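Local coordinates for protein vestitone reductase (PDB 2P4H) that catalyses the stereospecific, NADPH-dependent reduction of (3R)-vestitone to DMI, the penultimate step in making the plant defence compound medicarpin, at residues 5-10 and 78-83; 29-34 and 69-74. All blocks are in the same frame, centred on the assembly; numbering follows the deposited sequence.

Contact 1. Residues 5-10 and 78-83; sequences CVTGGT and IFHTAS
The Phe79 ring receives Val6 obliquely, CG2 lying 4.3 Å from CD2 of the ring, while the His80 ring turns an edge to the Thr7 side chain. That second approach is modelled too close and is doubtful in detail. Outside the pair, His234 meets Phe79 edge-to-face and Tyr122 meets the His80 ring at a steep interplanar angle. The strands of residues 5-7 and 78-80 run parallel, 4.8 Å apart at their axes, and illustrate how the centre of a Rossmann sheet is built. Phe79 N donates to Cys5 O at 2.8 Å, and Thr7 N returns a bond to Phe79 O at 3.1 Å, both nearly straight. Past the strands the Thr81 side chain takes over. With chi1 at 83°, its hydroxyl sits between its own backbone N and carbonyl carbon and donates to Thr7 O at 2.6 Å, tilted 33° from the carbonyl plane. One water donates both to Thr81 OG1 and to Gly8 O, bridging to the glycine-rich turn predicted to bind NADP(+). Ala82 CB, from the loop after strand 78-80, packs 3.5 Å from Gly8 N at the start of that turn. Val6 and Phe79 face helix 12-23 through Leu21, with Ile17 also on Phe79; on the other face, Thr7, Ile78 and His80 rest on Ile107 of helix 95-111, and strand 119-125 continues the sheet beyond Ile78.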
ATOM      1  N   CYS A   5      -8.205  -6.558  12.633  1.00 13.51           N
ATOM      2  CA  CYS A   5      -6.811  -6.557  13.059  1.00 13.23           C
ATOM      3  C   CYS A   5      -5.960  -6.008  11.921  1.00 13.14           C
ATOM      4  O   CYS A   5      -5.999  -6.529  10.804  1.00 13.74           O
ATOM      5  CB  CYS A   5      -6.344  -7.972  13.410  1.00 13.84           C
ATOM      6  SG  CYS A   5      -4.625  -8.039  13.990  1.00 15.42           S
ATOM      7  N   VAL A   6      -5.197  -4.961  12.217  1.00 12.63           N
ATOM      8  CA  VAL A   6      -4.329  -4.314  11.237  1.00 12.74           C
ATOM      9  C   VAL A   6      -2.870  -4.445  11.661  1.00 13.03           C
ATOM     10  O   VAL A   6      -2.502  -4.006  12.748  1.00 12.82           O
ATOM     11  CB  VAL A   6      -4.641  -2.800  11.128  1.00 11.55           C
ATOM     12  CG1 VAL A   6      -3.749  -2.152  10.079  1.00 13.22           C
ATOM     13  CG2 VAL A   6      -6.107  -2.581  10.785  1.00 13.21           C
ATOM     14  N   THR A   7      -2.037  -5.048  10.820  1.00 12.47           N
ATOM     15  CA  THR A   7      -0.621  -5.157  11.158  1.00 13.34           C
ATOM     16  C   THR A   7       0.081  -3.913  10.623  1.00 14.19           C
ATOM     17  O   THR A   7      -0.435  -3.245   9.723  1.00 14.10           O
ATOM     18  CB  THR A   7       0.039  -6.401  10.537  1.00 13.32           C
ATOM     19  OG1 THR A   7       0.008  -6.295   9.108  1.00 12.89           O
ATOM     20  CG2 THR A   7      -0.684  -7.662  10.975  1.00 13.79           C
ATOM     21  N   GLY A   8       1.249  -3.600  11.180  1.00 15.58           N
ATOM     22  CA  GLY A   8       1.991  -2.427  10.746  1.00 15.17           C
ATOM     23  C   GLY A   8       1.245  -1.145  11.074  1.00 14.72           C
ATOM     24  O   GLY A   8       1.239  -0.198  10.286  1.00 14.53           O
ATOM     25  N   GLY A   9       0.643  -1.110  12.259  1.00 14.39           N
ATOM     26  CA  GLY A   9      -0.144   0.035  12.685  1.00 14.25           C
ATOM     27  C   GLY A   9       0.489   1.414  12.699  1.00 14.55           C
ATOM     28  O   GLY A   9      -0.221   2.413  12.572  1.00 15.41           O
ATOM     29  N   THR A  10       1.804   1.493  12.870  1.00 16.26           N
ATOM     30  CA  THR A  10       2.455   2.799  12.895  1.00 16.32           C
ATOM     31  C   THR A  10       3.014   3.204  11.536  1.00 15.94           C
ATOM     32  O   THR A  10       3.595   4.278  11.391  1.00 16.57           O
ATOM     33  CB  THR A  10       3.589   2.856  13.941  1.00 18.52           C
ATOM     34  OG1 THR A  10       4.543   1.825  13.677  1.00 19.67           O
ATOM     35  CG2 THR A  10       3.025   2.686  15.349  1.00 19.13           C
ATOM     36  N   ILE A  78      -8.856  -9.126   8.724  1.00 12.28           N
ATOM     37  CA  ILE A  78      -7.437  -8.955   9.000  1.00 12.11           C
ATOM     38  C   ILE A  78      -6.842  -8.224   7.805  1.00 11.26           C
ATOM     39  O   ILE A  78      -6.970  -8.683   6.664  1.00 11.53           O
ATOM     40  CB  ILE A  78      -6.695 -10.308   9.156  1.00 11.36           C
ATOM     41  CG1 ILE A  78      -7.206 -11.059  10.390  1.00 13.08           C
ATOM     42  CG2 ILE A  78      -5.191 -10.065   9.276  1.00 13.45           C
ATOM     43  CD1 ILE A  78      -6.669 -12.485  10.498  1.00 14.54           C
ATOM     44  N   PHE A  79      -6.222  -7.078   8.066  1.00 11.31           N
ATOM     45  CA  PHE A  79      -5.574  -6.293   7.021  1.00 11.33           C
ATOM     46  C   PHE A  79      -4.082  -6.385   7.311  1.00 11.96           C
ATOM     47  O   PHE A  79      -3.571  -5.734   8.227  1.00 11.89           O
ATOM     48  CB  PHE A  79      -6.016  -4.824   7.064  1.00 11.99           C
ATOM     49  CG  PHE A  79      -7.487  -4.601   6.795  1.00 10.68           C
ATOM     50  CD1 PHE A  79      -8.296  -5.619   6.295  1.00 11.23           C
ATOM     51  CD2 PHE A  79      -8.056  -3.350   7.024  1.00 12.25           C
ATOM     52  CE1 PHE A  79      -9.649  -5.394   6.028  1.00 11.78           C
ATOM     53  CE2 PHE A  79      -9.406  -3.114   6.760  1.00 12.75           C
ATOM     54  CZ  PHE A  79     -10.203  -4.137   6.261  1.00 12.02           C
ATOM     55  N   HIS A  80      -3.386  -7.210   6.537  1.00 12.02           N
ATOM     56  CA  HIS A  80      -1.958  -7.404   6.727  1.00 12.19           C
ATOM     57  C   HIS A  80      -1.166  -6.443   5.845  1.00 12.74           C
ATOM     58  O   HIS A  80      -0.952  -6.707   4.658  1.00 13.34           O
ATOM     59  CB  HIS A  80      -1.586  -8.856   6.408  1.00 13.19           C
ATOM     60  CG  HIS A  80      -0.207  -9.228   6.847  1.00 12.45           C
ATOM     61  ND1 HIS A  80       0.456 -10.345   6.390  1.00 15.73           N
ATOM     62  CD2 HIS A  80       0.631  -8.624   7.722  1.00 11.19           C
ATOM     63  CE1 HIS A  80       1.646 -10.412   6.963  1.00 10.57           C
ATOM     64  NE2 HIS A  80       1.775  -9.379   7.776  1.00 15.81           N
ATOM     65  N   THR A  81      -0.730  -5.333   6.437  1.00 12.73           N
ATOM     66  CA  THR A  81       0.018  -4.301   5.715  1.00 15.38           C
ATOM     67  C   THR A  81       1.507  -4.278   6.052  1.00 18.69           C
ATOM     68  O   THR A  81       2.277  -3.545   5.428  1.00 20.61           O
ATOM     69  CB  THR A  81      -0.527  -2.885   6.025  1.00 14.47           C
ATOM     70  OG1 THR A  81       0.037  -2.413   7.257  1.00 17.73           O
ATOM     71  CG2 THR A  81      -2.044  -2.910   6.157  1.00 17.86           C
ATOM     72  N   ALA A  82       1.906  -5.078   7.036  1.00 20.32           N
ATOM     73  CA  ALA A  82       3.297  -5.121   7.476  1.00 23.75           C
ATOM     74  C   ALA A  82       4.174  -6.162   6.788  1.00 25.84           C
ATOM     75  O   ALA A  82       3.692  -7.187   6.303  1.00 26.29           O
ATOM     76  CB  ALA A  82       3.344  -5.336   8.985  1.00 22.39           C
ATOM     77  N   SER A  83       5.472  -5.875   6.759  1.00 28.97           N
ATOM     78  CA  SER A  83       6.474  -6.759   6.175  1.00 31.54           C
ATOM     79  C   SER A  83       7.704  -6.748   7.080  1.00 33.33           C
ATOM     80  O   SER A  83       7.941  -5.781   7.806  1.00 33.85           O
ATOM     81  CB  SER A  83       6.862  -6.296   4.768  1.00 32.23           C
ATOM     82  OG  SER A  83       5.934  -6.759   3.801  1.00 34.18           O
TER
HETATM   83  O   HOH W   1       1.688  -0.114   7.499  1.00 19.16           O

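Contact 2. Residues 29-34 and 69-74; sequences NTTIRA and AAAIEG
Two first torsions bring strand 29-31 against Ala71: Asn29 has CG anti to its carbonyl carbon (chi1 -79°), and in Thr31 a chi1 of 59° puts OG1 between the backbone N and the carbonyl carbon, leaving the CG2 methyl placed as CG is in Asn29. Asn29 and Thr31 alternate with Thr30, which points away, so both reach the same face of the Rossmann sheet, where the short, weakly bonded helix 69-72 lies. The direct contact is small, 140 Å² summed over both segments, and the helix also rests on other parts of the fold. Asn29 works from the C-terminal end of the helix. Its CB is 3.4 Å from Ala71 O, and its CG is 3.5 Å from the same oxygen, so the side chain lies across this carbonyl; which way round the amide is turned is uncertain. The backbone bond from Glu73 N to Ala70 O is weak at 3.4 Å. Phe58 touches both Asn29 and Ala71, and Cys5 of the adjoining strand 3-7 touches Ala71 and Ile72, while Ile72 turns from strand 29-31 to Ile107 and Ala110 of helix 95-111. Farther along, the chain passes to Arg33, predicted to bind NADP(+), in the loop after the second strand, where such folds commonly recognise the cofactor's adenosine end. The apolar part of the contact is methyl to methyl, with Thr31 CG2 4.1 Å from Ala71 CB.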
ATOM      1  N   ASN A  29      -7.720  -3.769  16.326  1.00 15.16           N
ATOM      2  CA  ASN A  29      -6.644  -4.435  17.051  1.00 15.36           C
ATOM      3  C   ASN A  29      -5.455  -4.174  16.138  1.00 15.25           C
ATOM      4  O   ASN A  29      -5.590  -4.260  14.918  1.00 15.62           O
ATOM      5  CB  ASN A  29      -6.864  -5.947  17.137  1.00 16.00           C
ATOM      6  CG  ASN A  29      -7.854  -6.347  18.213  1.00 16.19           C
ATOM      7  OD1 ASN A  29      -8.211  -7.522  18.325  1.00 19.32           O
ATOM      8  ND2 ASN A  29      -8.292  -5.383  19.013  1.00 16.00           N
ATOM      9  N   THR A  30      -4.300  -3.850  16.700  1.00 13.82           N
ATOM     10  CA  THR A  30      -3.147  -3.600  15.851  1.00 14.29           C
ATOM     11  C   THR A  30      -1.840  -4.096  16.448  1.00 14.98           C
ATOM     12  O   THR A  30      -1.680  -4.168  17.673  1.00 15.25           O
ATOM     13  CB  THR A  30      -3.015  -2.085  15.516  1.00 13.73           C
ATOM     14  OG1 THR A  30      -2.015  -1.898  14.503  1.00 14.71           O
ATOM     15  CG2 THR A  30      -2.614  -1.290  16.755  1.00 16.27           C
ATOM     16  N   THR A  31      -0.924  -4.469  15.561  1.00 15.18           N
ATOM     17  CA  THR A  31       0.410  -4.912  15.935  1.00 16.25           C
ATOM     18  C   THR A  31       1.312  -3.916  15.212  1.00 16.88           C
ATOM     19  O   THR A  31       0.994  -3.479  14.100  1.00 16.80           O
ATOM     20  CB  THR A  31       0.698  -6.364  15.468  1.00 16.70           C
ATOM     21  OG1 THR A  31       0.574  -6.461  14.044  1.00 15.62           O
ATOM     22  CG2 THR A  31      -0.278  -7.327  16.118  1.00 17.04           C
ATOM     23  N   ILE A  32       2.413  -3.531  15.846  1.00 19.09           N
ATOM     24  CA  ILE A  32       3.309  -2.548  15.250  1.00 21.24           C
ATOM     25  C   ILE A  32       4.775  -2.958  15.253  1.00 23.64           C
ATOM     26  O   ILE A  32       5.181  -3.869  15.976  1.00 23.91           O
ATOM     27  CB  ILE A  32       3.182  -1.189  15.976  1.00 21.51           C
ATOM     28  CG1 ILE A  32       3.666  -1.322  17.422  1.00 21.84           C
ATOM     29  CG2 ILE A  32       1.729  -0.726  15.969  1.00 21.47           C
ATOM     30  CD1 ILE A  32       3.610  -0.032  18.215  1.00 24.23           C
ATOM     31  N   ARG A  33       5.563  -2.267  14.435  1.00 26.50           N
ATOM     32  CA  ARG A  33       6.992  -2.529  14.324  1.00 31.11           C
ATOM     33  C   ARG A  33       7.753  -1.644  15.302  1.00 33.41           C
ATOM     34  O   ARG A  33       7.629  -0.419  15.267  1.00 34.79           O
ATOM     35  CB  ARG A  33       7.470  -2.246  12.897  1.00 32.65           C
ATOM     36  CG  ARG A  33       8.962  -2.458  12.687  1.00 35.85           C
ATOM     37  CD  ARG A  33       9.383  -2.060  11.279  1.00 38.28           C
ATOM     38  NE  ARG A  33       9.196  -0.632  11.031  1.00 40.91           N
ATOM     39  CZ  ARG A  33       9.856   0.331  11.669  1.00 42.11           C
ATOM     40  NH1 ARG A  33      10.753   0.024  12.597  1.00 43.20           N
ATOM     41  NH2 ARG A  33       9.618   1.604  11.380  1.00 43.18           N
ATOM     42  N   ALA A  34       8.537  -2.267  16.174  1.00 35.84           N
ATOM     43  CA  ALA A  34       9.319  -1.527  17.157  1.00 38.47           C
ATOM     44  C   ALA A  34      10.365  -0.668  16.460  1.00 39.88           C
ATOM     45  O   ALA A  34      10.885  -1.040  15.406  1.00 40.34           O
ATOM     46  CB  ALA A  34       9.992  -2.492  18.121  1.00 38.70           C
ATOM     47  N   ALA A  69      -2.490 -14.910  17.840  1.00 16.01           N
ATOM     48  CA  ALA A  69      -3.748 -15.479  18.319  1.00 16.54           C
ATOM     49  C   ALA A  69      -4.665 -14.491  19.031  1.00 16.18           C
ATOM     50  O   ALA A  69      -5.842 -14.378  18.692  1.00 16.96           O
ATOM     51  CB  ALA A  69      -3.466 -16.678  19.224  1.00 17.75           C
ATOM     52  N   ALA A  70      -4.134 -13.772  20.013  1.00 16.87           N
ATOM     53  CA  ALA A  70      -4.942 -12.811  20.751  1.00 17.01           C
ATOM     54  C   ALA A  70      -5.369 -11.625  19.887  1.00 17.35           C
ATOM     55  O   ALA A  70      -6.501 -11.150  19.984  1.00 18.12           O
ATOM     56  CB  ALA A  70      -4.175 -12.317  21.973  1.00 18.39           C
ATOM     57  N   ALA A  71      -4.462 -11.156  19.036  1.00 16.10           N
ATOM     58  CA  ALA A  71      -4.744 -10.014  18.176  1.00 15.63           C
ATOM     59  C   ALA A  71      -5.851 -10.237  17.149  1.00 15.72           C
ATOM     60  O   ALA A  71      -6.526  -9.284  16.756  1.00 16.04           O
ATOM     61  CB  ALA A  71      -3.466  -9.572  17.468  1.00 16.16           C
ATOM     62  N   ILE A  72      -6.046 -11.478  16.709  1.00 15.65           N
ATOM     63  CA  ILE A  72      -7.084 -11.754  15.715  1.00 15.46           C
ATOM     64  C   ILE A  72      -8.346 -12.374  16.306  1.00 16.29           C
ATOM     65  O   ILE A  72      -9.328 -12.592  15.595  1.00 15.78           O
ATOM     66  CB  ILE A  72      -6.567 -12.686  14.589  1.00 15.19           C
ATOM     67  CG1 ILE A  72      -6.305 -14.092  15.136  1.00 16.35           C
ATOM     68  CG2 ILE A  72      -5.302 -12.098  13.973  1.00 15.72           C
ATOM     69  CD1 ILE A  72      -6.033 -15.126  14.052  1.00 18.40           C
ATOM     70  N   GLU A  73      -8.324 -12.653  17.604  1.00 17.60           N
ATOM     71  CA  GLU A  73      -9.476 -13.250  18.263  1.00 19.34           C
ATOM     72  C   GLU A  73     -10.714 -12.371  18.113  1.00 17.73           C
ATOM     73  O   GLU A  73     -10.682 -11.177  18.412  1.00 19.06           O
ATOM     74  CB  GLU A  73      -9.174 -13.468  19.748  1.00 21.55           C
ATOM     75  CG  GLU A  73     -10.340 -14.046  20.543  1.00 26.11           C
ATOM     76  CD  GLU A  73     -10.693 -15.459  20.121  1.00 29.17           C
ATOM     77  OE1 GLU A  73     -11.736 -15.973  20.578  1.00 32.28           O
ATOM     78  OE2 GLU A  73      -9.926 -16.061  19.339  1.00 32.05           O
ATOM     79  N   GLY A  74     -11.802 -12.970  17.637  1.00 18.38           N
ATOM     80  CA  GLY A  74     -13.049 -12.245  17.465  1.00 18.52           C
ATOM     81  C   GLY A  74     -13.114 -11.236  16.332  1.00 19.61           C
ATOM     82  O   GLY A  74     -14.112 -10.526  16.194  1.00 22.02           O
TER

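Overall arrangement
From the N terminus the chain lays down strand 3-7, makes the glycine-rich turn and helix 12-23, and returns as strand 27-31. Later it forms strand 55-57 and helix 69-72, where contact 2 closes the inner loop, and strand 77-80 then pairs with strand 3-7 to close the outer one at contact 1. Contact 2 is therefore nested within contact 1. The two also touch: strands 3-7 and 27-31 are sheet neighbours, with probable hydrogen bonds from Val6 N to Asn29 O and between Val6 O and Thr30 OG1. Together they tie three strands and one short helix beside the predicted cofactor site.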